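Local coordinates for protein proline iminopeptidase (Streptomyces halstedii, PDB 3WMR) that probably hydrolyses an amide bond as a serine hydrolase of the alpha/beta fold, in a polyketide pathway where its hydrophobic tunnel receives polyketide substrates, at residues A72-V77 against V306-L311; W98-F103 against G240-W245; H202-R205 against W209-D212. All coordinates share one frame; numbering follows the deposited sequence.

In the fold
Following the chain from its N terminus, the lead into strand 76-80 comes first, and its partner in contact 1 is helix 300-312 near the C terminus, so this contact closes a loop of 228 residues that encloses the other two. Contact 2 joins the start of helix 100-113 to the loop between helix 225-230 and strand 258-263, closing a loop of 136 residues within that of contact 1. Contact 3 closes a turn of three residues within both, between helices 189-202 and 211-222. None cross or touch. Contact 1 packs the last helix against the loop that leads into strand 76-80; contacts 2 and 3 lie on opposite sides of the chain's centre.

Contact 1: A72-V77 against V306-L311; sequences AGWPVV and VMIDYL
Apolar contacts carry the meeting of Trp74 with Leu311 and Ile308. The main one is CH-pi: Leu311 CB stands over a face of the Trp74 indole, 3.7 Å from the centroid of the six-membered ring and 24° off its normal. Further along the same side chain, Leu311 CD1 lies 3.9 Å from Trp74 CD2, so the leucine runs across both rings. The indole reaches the helix because Trp74 CG lies anti to the carbonyl carbon (chi1 -63°).

The tip of Ile308 extends this apolar patch. Its delta methyl meets two partners: Ile308 CD1 is 3.7 Å from Ala72 CB and 3.8 Å from Trp74 CD1, approaching the ring obliquely. Alanine suits a place where one methyl is enough to meet the tip of the isoleucine. Between Ala72 and Trp74, Gly73 takes a positive phi of 94°, where a side chain would strike the preceding carbonyl.

Beyond the pair, Val49 of a neighbouring strand touches both Trp74 and Leu311. No hydrogen bond crosses between 72-77 and 306-311. This contact thus holds the C-terminal helix of the alpha/beta hydrolase to the loop before strand 76-80 by apolar packing alone; the helix has a polar tie of its own, from Tyr310 OH to Pro257 O.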
loop_
_atom_site.group_PDB
_atom_site.type_symbol
_atom_site.label_atom_id
_atom_site.label_comp_id
_atom_site.label_asym_id
_atom_site.label_seq_id
_atom_site.Cartn_x
_atom_site.Cartn_y
_atom_site.Cartn_z
ATOM N N ALA A 72 -21.995 -3.374 -1.491
ATOM C CA ALA A 72 -22.709 -2.105 -1.667
ATOM C C ALA A 72 -22.664 -1.603 -3.109
ATOM O O ALA A 72 -22.926 -0.425 -3.367
ATOM C CB ALA A 72 -22.141 -1.050 -0.717
ATOM N N GLY A 73 -22.345 -2.495 -4.044
ATOM C CA GLY A 73 -22.369 -2.176 -5.473
ATOM C C GLY A 73 -21.055 -1.719 -6.109
ATOM O O GLY A 73 -21.014 -1.454 -7.303
ATOM N N TRP A 74 -19.985 -1.635 -5.333
ATOM C CA TRP A 74 -18.698 -1.165 -5.862
ATOM C C TRP A 74 -17.901 -2.312 -6.469
ATOM O O TRP A 74 -17.554 -3.257 -5.753
ATOM C CB TRP A 74 -17.887 -0.489 -4.751
ATOM C CG TRP A 74 -18.587 0.690 -4.251
ATOM C CD1 TRP A 74 -19.476 0.734 -3.215
ATOM C CD2 TRP A 74 -18.525 2.012 -4.791
ATOM N NE1 TRP A 74 -19.973 1.998 -3.081
ATOM C CE2 TRP A 74 -19.400 2.808 -4.031
ATOM C CE3 TRP A 74 -17.811 2.598 -5.851
ATOM C CZ2 TRP A 74 -19.587 4.171 -4.277
ATOM C CZ3 TRP A 74 -17.998 3.968 -6.105
ATOM C CH2 TRP A 74 -18.880 4.737 -5.311
ATOM N N PRO A 75 -17.608 -2.237 -7.784
ATOM C CA PRO A 75 -16.624 -3.149 -8.359
ATOM C C PRO A 75 -15.254 -2.908 -7.753
ATOM O O PRO A 75 -14.873 -1.749 -7.511
ATOM C CB PRO A 75 -16.591 -2.777 -9.856
ATOM C CG PRO A 75 -17.635 -1.742 -10.075
ATOM C CD PRO A 75 -17.967 -1.160 -8.731
ATOM N N VAL A 76 -14.520 -3.989 -7.498
ATOM C CA VAL A 76 -13.211 -3.893 -6.886
ATOM C C VAL A 76 -12.157 -4.606 -7.747
ATOM O O VAL A 76 -12.319 -5.791 -8.089
ATOM C CB VAL A 76 -13.237 -4.452 -5.455
ATOM C CG1 VAL A 76 -11.858 -4.395 -4.827
ATOM C CG2 VAL A 76 -14.228 -3.676 -4.592
ATOM N N VAL A 77 -11.096 -3.872 -8.096
ATOM C CA VAL A 77 -10.000 -4.387 -8.897
ATOM C C VAL A 77 -8.751 -4.555 -8.041
ATOM O O VAL A 77 -8.142 -3.554 -7.609
ATOM C CB VAL A 77 -9.684 -3.472 -10.097
ATOM C CG1 VAL A 77 -8.535 -4.041 -10.923
ATOM C CG2 VAL A 77 -10.931 -3.276 -10.963
ATOM N N VAL A 306 -16.377 3.150 6.816
ATOM C CA VAL A 306 -15.679 4.398 6.509
ATOM C C VAL A 306 -15.506 4.533 5.002
ATOM O O VAL A 306 -15.826 5.563 4.434
ATOM C CB VAL A 306 -14.330 4.493 7.237
ATOM C CG1 VAL A 306 -13.493 5.655 6.693
ATOM C CG2 VAL A 306 -14.559 4.677 8.725
ATOM N N MET A 307 -15.062 3.457 4.364
ATOM C CA MET A 307 -14.904 3.423 2.924
ATOM C C MET A 307 -16.208 3.686 2.182
ATOM O O MET A 307 -16.267 4.550 1.309
ATOM C CB MET A 307 -14.297 2.093 2.488
ATOM C CG MET A 307 -12.799 1.988 2.738
ATOM S SD MET A 307 -11.845 3.213 1.802
ATOM C CE MET A 307 -12.204 2.721 0.126
ATOM N N ILE A 308 -17.265 2.962 2.539
ATOM C CA ILE A 308 -18.548 3.151 1.863
ATOM C C ILE A 308 -19.058 4.589 1.989
ATOM O O ILE A 308 -19.558 5.162 1.012
ATOM C CB ILE A 308 -19.616 2.166 2.388
ATOM C CG1 ILE A 308 -19.233 0.735 2.021
ATOM C CG2 ILE A 308 -20.992 2.503 1.825
ATOM C CD1 ILE A 308 -19.062 0.482 0.542
ATOM N N ASP A 309 -18.925 5.165 3.188
ATOM C CA ASP A 309 -19.306 6.559 3.450
ATOM C C ASP A 309 -18.555 7.537 2.523
ATOM O O ASP A 309 -19.153 8.427 1.913
ATOM C CB ASP A 309 -19.039 6.886 4.919
ATOM C CG ASP A 309 -19.593 8.233 5.333
ATOM O OD1 ASP A 309 -20.752 8.270 5.809
ATOM O OD2 ASP A 309 -18.874 9.255 5.185
ATOM N N TYR A 310 -17.244 7.346 2.403
ATOM C CA TYR A 310 -16.435 8.159 1.496
ATOM C C TYR A 310 -16.855 7.898 0.042
ATOM O O TYR A 310 -17.097 8.841 -0.729
ATOM C CB TYR A 310 -14.934 7.855 1.680
ATOM C CG TYR A 310 -14.095 8.366 0.533
ATOM C CD1 TYR A 310 -13.754 9.717 0.449
ATOM C CD2 TYR A 310 -13.702 7.524 -0.498
ATOM C CE1 TYR A 310 -13.022 10.211 -0.618
ATOM C CE2 TYR A 310 -12.973 8.008 -1.568
ATOM C CZ TYR A 310 -12.634 9.358 -1.629
ATOM O OH TYR A 310 -11.892 9.845 -2.698
ATOM N N LEU A 311 -16.941 6.622 -0.338
ATOM C CA LEU A 311 -17.245 6.267 -1.731
ATOM C C LEU A 311 -18.610 6.816 -2.205
ATOM O O LEU A 311 -18.736 7.267 -3.345
ATOM C CB LEU A 311 -17.151 4.737 -1.958
ATOM C CG LEU A 311 -15.748 4.105 -1.928
ATOM C CD1 LEU A 311 -15.859 2.595 -1.936
ATOM C CD2 LEU A 311 -14.888 4.559 -3.101
#

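Contact 2: W98-F103 against G240-W245; sequences WTVQLF and GTLRDW. With P4G (1-ethoxy-2-(2-ethoxyethoxy)ethane), chain E.
The carbonyl oxygen of Trp98 accepts a hydrogen bond from a water at 2.7 Å, and the same water accepts one from Thr241 OG1 at 2.8 Å. This bridge spans two groups too far apart to bond directly, and threonine suits its place by offering a hydroxyl on a short side chain. It helps join the start of helix 100-113 to the loop between helix 225-230 and strand 258-263.

Beside it the contact is apolar. Val100 CG2 lies over a face of the Trp245 indole, 4.1 Å from the centroid of the six-membered ring and 22° off its normal, a CH-pi contact. Val100 CG1 also reaches Trp245 CZ2, so both branches of the valine bear on the benzo side of the ring. Leu242 CD2 joins them over this face and packs on Val100 CG2 at 4.0 Å. Trp245 CG is anti to the backbone N (chi1 -174°), carrying the indole across toward the helix start, where Thr99 OG1 caps the helix by accepting from Leu102 N at 3.0 Å.

The ring's edge serves the ligand. Trp245 NE1 makes a weak hydrogen bond, 3.3 Å, to ether oxygen O2 of the bound 1-ethoxy-2-(2-ethoxyethoxy)ethane, an atom lying near the ring plane. A leucine in place of Trp245 has no ring N-H and no flat face, so ether O2 would probably be left without this donor's hold and Val100 would be packed less closely.

Thr241 and Ser246 complete the ligand pocket with Trp245. One indole thus does two jobs: its N-H gives a polyether a weak polar hold, while Val100 and Leu242 pack its face.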
loop_
_atom_site.group_PDB
_atom_site.type_symbol
_atom_site.label_atom_id
_atom_site.label_comp_id
_atom_site.label_asym_id
_atom_site.label_seq_id
_atom_site.Cartn_x
_atom_site.Cartn_y
_atom_site.Cartn_z
ATOM N N TRP A 98 13.868 -0.759 -11.276
ATOM C CA TRP A 98 12.723 -0.683 -10.378
ATOM C C TRP A 98 12.492 0.759 -9.949
ATOM O O TRP A 98 13.031 1.226 -8.941
ATOM C CB TRP A 98 12.926 -1.602 -9.171
ATOM C CG TRP A 98 13.048 -3.044 -9.567
ATOM C CD1 TRP A 98 14.163 -3.835 -9.466
ATOM C CD2 TRP A 98 12.032 -3.863 -10.155
ATOM N NE1 TRP A 98 13.896 -5.095 -9.945
ATOM C CE2 TRP A 98 12.595 -5.142 -10.370
ATOM C CE3 TRP A 98 10.697 -3.648 -10.509
ATOM C CZ2 TRP A 98 11.866 -6.199 -10.923
ATOM C CZ3 TRP A 98 9.975 -4.703 -11.063
ATOM C CH2 TRP A 98 10.561 -5.957 -11.263
ATOM N N THR A 99 11.676 1.458 -10.725
ATOM C CA THR A 99 11.446 2.871 -10.529
ATOM C C THR A 99 9.974 3.140 -10.284
ATOM O O THR A 99 9.116 2.313 -10.596
ATOM C CB THR A 99 11.837 3.645 -11.792
ATOM O OG1 THR A 99 11.060 3.142 -12.887
ATOM C CG2 THR A 99 13.322 3.454 -12.084
ATOM N N VAL A 100 9.700 4.306 -9.720
ATOM C CA VAL A 100 8.343 4.786 -9.582
ATOM C C VAL A 100 7.684 4.928 -10.967
ATOM O O VAL A 100 6.516 4.600 -11.134
ATOM C CB VAL A 100 8.304 6.135 -8.825
ATOM C CG1 VAL A 100 6.871 6.635 -8.683
ATOM C CG2 VAL A 100 8.987 6.006 -7.469
ATOM N N GLN A 101 8.430 5.423 -11.960
ATOM C CA GLN A 101 7.883 5.599 -13.311
ATOM C C GLN A 101 7.370 4.284 -13.883
ATOM O O GLN A 101 6.320 4.238 -14.515
ATOM C CB GLN A 101 8.931 6.189 -14.266
ATOM C CG GLN A 101 8.366 6.470 -15.658
ATOM C CD GLN A 101 7.229 7.489 -15.643
ATOM O OE1 GLN A 101 6.137 7.246 -16.187
ATOM N NE2 GLN A 101 7.486 8.650 -15.029
ATOM N N LEU A 102 8.119 3.213 -13.656
ATOM C CA LEU A 102 7.711 1.885 -14.086
ATOM C C LEU A 102 6.300 1.550 -13.598
ATOM O O LEU A 102 5.444 1.116 -14.382
ATOM C CB LEU A 102 8.684 0.846 -13.544
ATOM C CG LEU A 102 8.421 -0.609 -13.937
ATOM C CD1 LEU A 102 8.686 -0.786 -15.425
ATOM C CD2 LEU A 102 9.285 -1.543 -13.103
ATOM N N PHE A 103 6.070 1.744 -12.302
ATOM C CA PHE A 103 4.806 1.353 -11.694
ATOM C C PHE A 103 3.679 2.298 -12.042
ATOM O O PHE A 103 2.529 1.866 -12.093
ATOM C CB PHE A 103 4.958 1.191 -10.176
ATOM C CG PHE A 103 5.823 0.034 -9.807
ATOM C CD1 PHE A 103 5.363 -1.255 -9.982
ATOM C CD2 PHE A 103 7.122 0.225 -9.366
ATOM C CE1 PHE A 103 6.163 -2.340 -9.689
ATOM C CE2 PHE A 103 7.923 -0.862 -9.059
ATOM C CZ PHE A 103 7.443 -2.146 -9.228
ATOM N N GLY A 240 16.349 0.709 1.095
ATOM C CA GLY A 240 16.293 0.519 -0.345
ATOM C C GLY A 240 16.282 1.867 -1.038
ATOM O O GLY A 240 16.453 2.896 -0.388
ATOM N N THR A 241 16.069 1.851 -2.350
ATOM C CA THR A 241 16.157 3.054 -3.180
ATOM C C THR A 241 15.080 4.109 -2.906
ATOM O O THR A 241 15.249 5.243 -3.319
ATOM C CB THR A 241 16.107 2.711 -4.683
ATOM O OG1 THR A 241 14.914 1.985 -4.970
ATOM C CG2 THR A 241 17.319 1.885 -5.095
ATOM N N LEU A 242 14.000 3.773 -2.199
ATOM C CA LEU A 242 12.997 4.795 -1.857
ATOM C C LEU A 242 13.265 5.525 -0.543
ATOM O O LEU A 242 12.479 6.360 -0.117
ATOM C CB LEU A 242 11.573 4.214 -1.871
ATOM C CG LEU A 242 11.075 3.681 -3.226
ATOM C CD1 LEU A 242 9.651 3.175 -3.090
ATOM C CD2 LEU A 242 11.171 4.714 -4.361
ATOM N N ARG A 243 14.401 5.221 0.064
ATOM C CA ARG A 243 14.803 5.764 1.361
ATOM C C ARG A 243 14.622 7.274 1.553
ATOM O O ARG A 243 14.199 7.718 2.626
ATOM C CB ARG A 243 16.276 5.403 1.587
ATOM C CG ARG A 243 16.893 5.961 2.841
ATOM C CD ARG A 243 18.292 5.410 3.001
ATOM N NE ARG A 243 18.941 5.981 4.180
ATOM C CZ ARG A 243 18.808 5.533 5.430
ATOM N NH1 ARG A 243 18.042 4.467 5.723
ATOM N NH2 ARG A 243 19.467 6.162 6.403
ATOM N N ASP A 244 14.971 8.059 0.535
ATOM C CA ASP A 244 14.874 9.519 0.628
ATOM C C ASP A 244 13.629 10.074 -0.075
ATOM O O ASP A 244 13.444 11.286 -0.171
ATOM C CB ASP A 244 16.158 10.153 0.054
ATOM C CG ASP A 244 17.378 9.910 0.950
ATOM O OD1 ASP A 244 17.313 10.260 2.151
ATOM O OD2 ASP A 244 18.401 9.365 0.475
ATOM N N TRP A 245 12.758 9.199 -0.552
ATOM C CA TRP A 245 11.703 9.631 -1.456
ATOM C C TRP A 245 10.503 10.290 -0.752
ATOM O O TRP A 245 10.003 9.799 0.268
ATOM C CB TRP A 245 11.252 8.440 -2.287
ATOM C CG TRP A 245 10.266 8.773 -3.350
ATOM C CD1 TRP A 245 10.401 9.709 -4.341
ATOM C CD2 TRP A 245 9.001 8.145 -3.554
ATOM N NE1 TRP A 245 9.288 9.709 -5.141
ATOM C CE2 TRP A 245 8.409 8.761 -4.678
ATOM C CE3 TRP A 245 8.304 7.122 -2.890
ATOM C CZ2 TRP A 245 7.161 8.387 -5.159
ATOM C CZ3 TRP A 245 7.060 6.750 -3.366
ATOM C CH2 TRP A 245 6.496 7.385 -4.488
HETATM C C8 P4G E . 13.878 7.909 -5.076
HETATM C C7 P4G E . 13.520 8.998 -6.064
HETATM O O4 P4G E . 12.701 8.503 -7.137
HETATM C C6 P4G E . 12.427 9.509 -8.128
HETATM C C5 P4G E . 11.261 9.128 -9.046
HETATM O O3 P4G E . 10.090 9.873 -8.703
HETATM C C4 P4G E . 9.125 10.014 -9.747
HETATM C C3 P4G E . 7.834 10.614 -9.178
HETATM O O2 P4G E . 8.041 11.181 -7.869
HETATM C C2 P4G E . 7.392 12.443 -7.671
HETATM C C1 P4G E . 7.705 12.967 -6.284
HETATM O O HOH W 1 15.144 0.628 -7.386
#

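Contact 3: H202-R205 against W209-D212; sequences HVCR and WPRD
A Cys sulfur-aromatic contact, Cys204 with Trp209, lies at the turn that joins helix 189-202 to helix 211-222. Cys204 SG lies 4.9 Å from the centroid of the indole's five-membered ring, 47° off the normal, an oblique approach in which the nearest ring atom is Trp209 CD1 at 4.1 Å. The sulfur lies closer still to the proline: Cys204 SG is 3.7 Å from Pro210 CD. With SG anti to the backbone N (chi1 -177°), the thiol is carried toward both Trp209 and Pro210. Cysteine suits this buried place, being small yet polarisable enough to pack on an aromatic ring.

A water supplies the polar link. It donates to Cys204 O at 2.7 Å and accepts from Trp209 NE1 at 2.8 Å, sitting at the indole edge in the ring plane, so the tryptophan N-H is satisfied while its ring also meets the sulfur.

Pro210 takes the N-cap position of helix 211-222, whose first turn carries a salt bridge from Arg211 NH2 to Asp212 OD1 at 2.7 Å. Phe213 of that helix also touches Cys204 and packs edge-to-face with Trp209. The side chain of Cys204 is about 6 Å from that of His293, the predicted proton donor. The turn thus pairs soft sulfur packing with one water bridge, close to the probable active site.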
loop_
_atom_site.group_PDB
_atom_site.type_symbol
_atom_site.label_atom_id
_atom_site.label_comp_id
_atom_site.label_asym_id
_atom_site.label_seq_id
_atom_site.Cartn_x
_atom_site.Cartn_y
_atom_site.Cartn_z
ATOM N N HIS A 202 2.449 -2.102 15.502
ATOM C CA HIS A 202 2.253 -1.078 14.478
ATOM C C HIS A 202 1.986 -1.587 13.055
ATOM O O HIS A 202 1.657 -0.776 12.185
ATOM C CB HIS A 202 3.467 -0.136 14.452
ATOM C CG HIS A 202 3.836 0.411 15.792
ATOM N ND1 HIS A 202 4.989 0.040 16.452
ATOM C CD2 HIS A 202 3.210 1.292 16.605
ATOM C CE1 HIS A 202 5.050 0.660 17.615
ATOM N NE2 HIS A 202 3.984 1.427 17.732
ATOM N N VAL A 203 2.090 -2.893 12.799
ATOM C CA VAL A 203 1.871 -3.394 11.429
ATOM C C VAL A 203 0.612 -4.256 11.324
ATOM O O VAL A 203 -0.231 -4.038 10.446
ATOM C CB VAL A 203 3.098 -4.141 10.874
ATOM C CG1 VAL A 203 2.789 -4.746 9.519
ATOM C CG2 VAL A 203 4.296 -3.194 10.737
ATOM N N CYS A 204 0.506 -5.249 12.206
ATOM C CA CYS A 204 -0.664 -6.113 12.274
ATOM C C CYS A 204 -0.818 -6.624 13.699
ATOM O O CYS A 204 -0.061 -7.496 14.150
ATOM C CB CYS A 204 -0.535 -7.306 11.318
ATOM S SG CYS A 204 -2.007 -8.377 11.301
ATOM N N ARG A 205 -1.797 -6.075 14.402
ATOM C CA ARG A 205 -2.039 -6.450 15.784
ATOM C C ARG A 205 -2.747 -7.804 15.946
ATOM O O ARG A 205 -2.852 -8.316 17.062
ATOM C CB ARG A 205 -2.810 -5.334 16.489
ATOM C CG ARG A 205 -1.985 -4.066 16.618
ATOM C CD ARG A 205 -2.834 -2.832 16.791
ATOM N NE ARG A 205 -3.252 -2.627 18.170
ATOM C CZ ARG A 205 -2.487 -2.128 19.134
ATOM N NH1 ARG A 205 -1.215 -1.802 18.911
ATOM N NH2 ARG A 205 -2.989 -1.980 20.351
ATOM N N TRP A 209 -1.210 -14.287 12.420
ATOM C CA TRP A 209 -1.549 -13.388 11.322
ATOM C C TRP A 209 -2.764 -13.917 10.529
ATOM O O TRP A 209 -2.895 -15.145 10.341
ATOM C CB TRP A 209 -0.345 -13.207 10.397
ATOM C CG TRP A 209 0.760 -12.350 10.971
ATOM C CD1 TRP A 209 0.657 -11.460 11.994
ATOM C CD2 TRP A 209 2.113 -12.272 10.507
ATOM N NE1 TRP A 209 1.859 -10.856 12.220
ATOM C CE2 TRP A 209 2.772 -11.322 11.312
ATOM C CE3 TRP A 209 2.833 -12.916 9.491
ATOM C CZ2 TRP A 209 4.114 -10.988 11.137
ATOM C CZ3 TRP A 209 4.175 -12.589 9.319
ATOM C CH2 TRP A 209 4.804 -11.633 10.149
ATOM N N PRO A 210 -3.658 -13.000 10.071
ATOM C CA PRO A 210 -4.687 -13.350 9.097
ATOM C C PRO A 210 -4.054 -14.030 7.885
ATOM O O PRO A 210 -2.953 -13.662 7.486
ATOM C CB PRO A 210 -5.271 -11.987 8.702
ATOM C CG PRO A 210 -5.060 -11.128 9.898
ATOM C CD PRO A 210 -3.765 -11.590 10.499
ATOM N N ARG A 211 -4.725 -15.028 7.319
ATOM C CA ARG A 211 -4.182 -15.746 6.156
ATOM C C ARG A 211 -3.815 -14.799 5.004
ATOM O O ARG A 211 -2.777 -14.960 4.336
ATOM C CB ARG A 211 -5.193 -16.763 5.641
ATOM C CG ARG A 211 -4.631 -17.689 4.569
ATOM C CD ARG A 211 -5.654 -17.947 3.477
ATOM N NE ARG A 211 -5.810 -16.779 2.627
ATOM C CZ ARG A 211 -5.169 -16.562 1.478
ATOM N NH1 ARG A 211 -4.305 -17.449 0.993
ATOM N NH2 ARG A 211 -5.404 -15.434 0.805
ATOM N N ASP A 212 -4.692 -13.836 4.748
ATOM C CA ASP A 212 -4.442 -12.869 3.695
ATOM C C ASP A 212 -3.140 -12.102 3.943
ATOM O O ASP A 212 -2.394 -11.841 2.998
ATOM C CB ASP A 212 -5.638 -11.913 3.549
ATOM C CG ASP A 212 -6.868 -12.600 2.976
ATOM O OD1 ASP A 212 -6.723 -13.668 2.342
ATOM O OD2 ASP A 212 -7.981 -12.068 3.157
HETATM O O HOH W 2 2.376 -8.544 13.698
#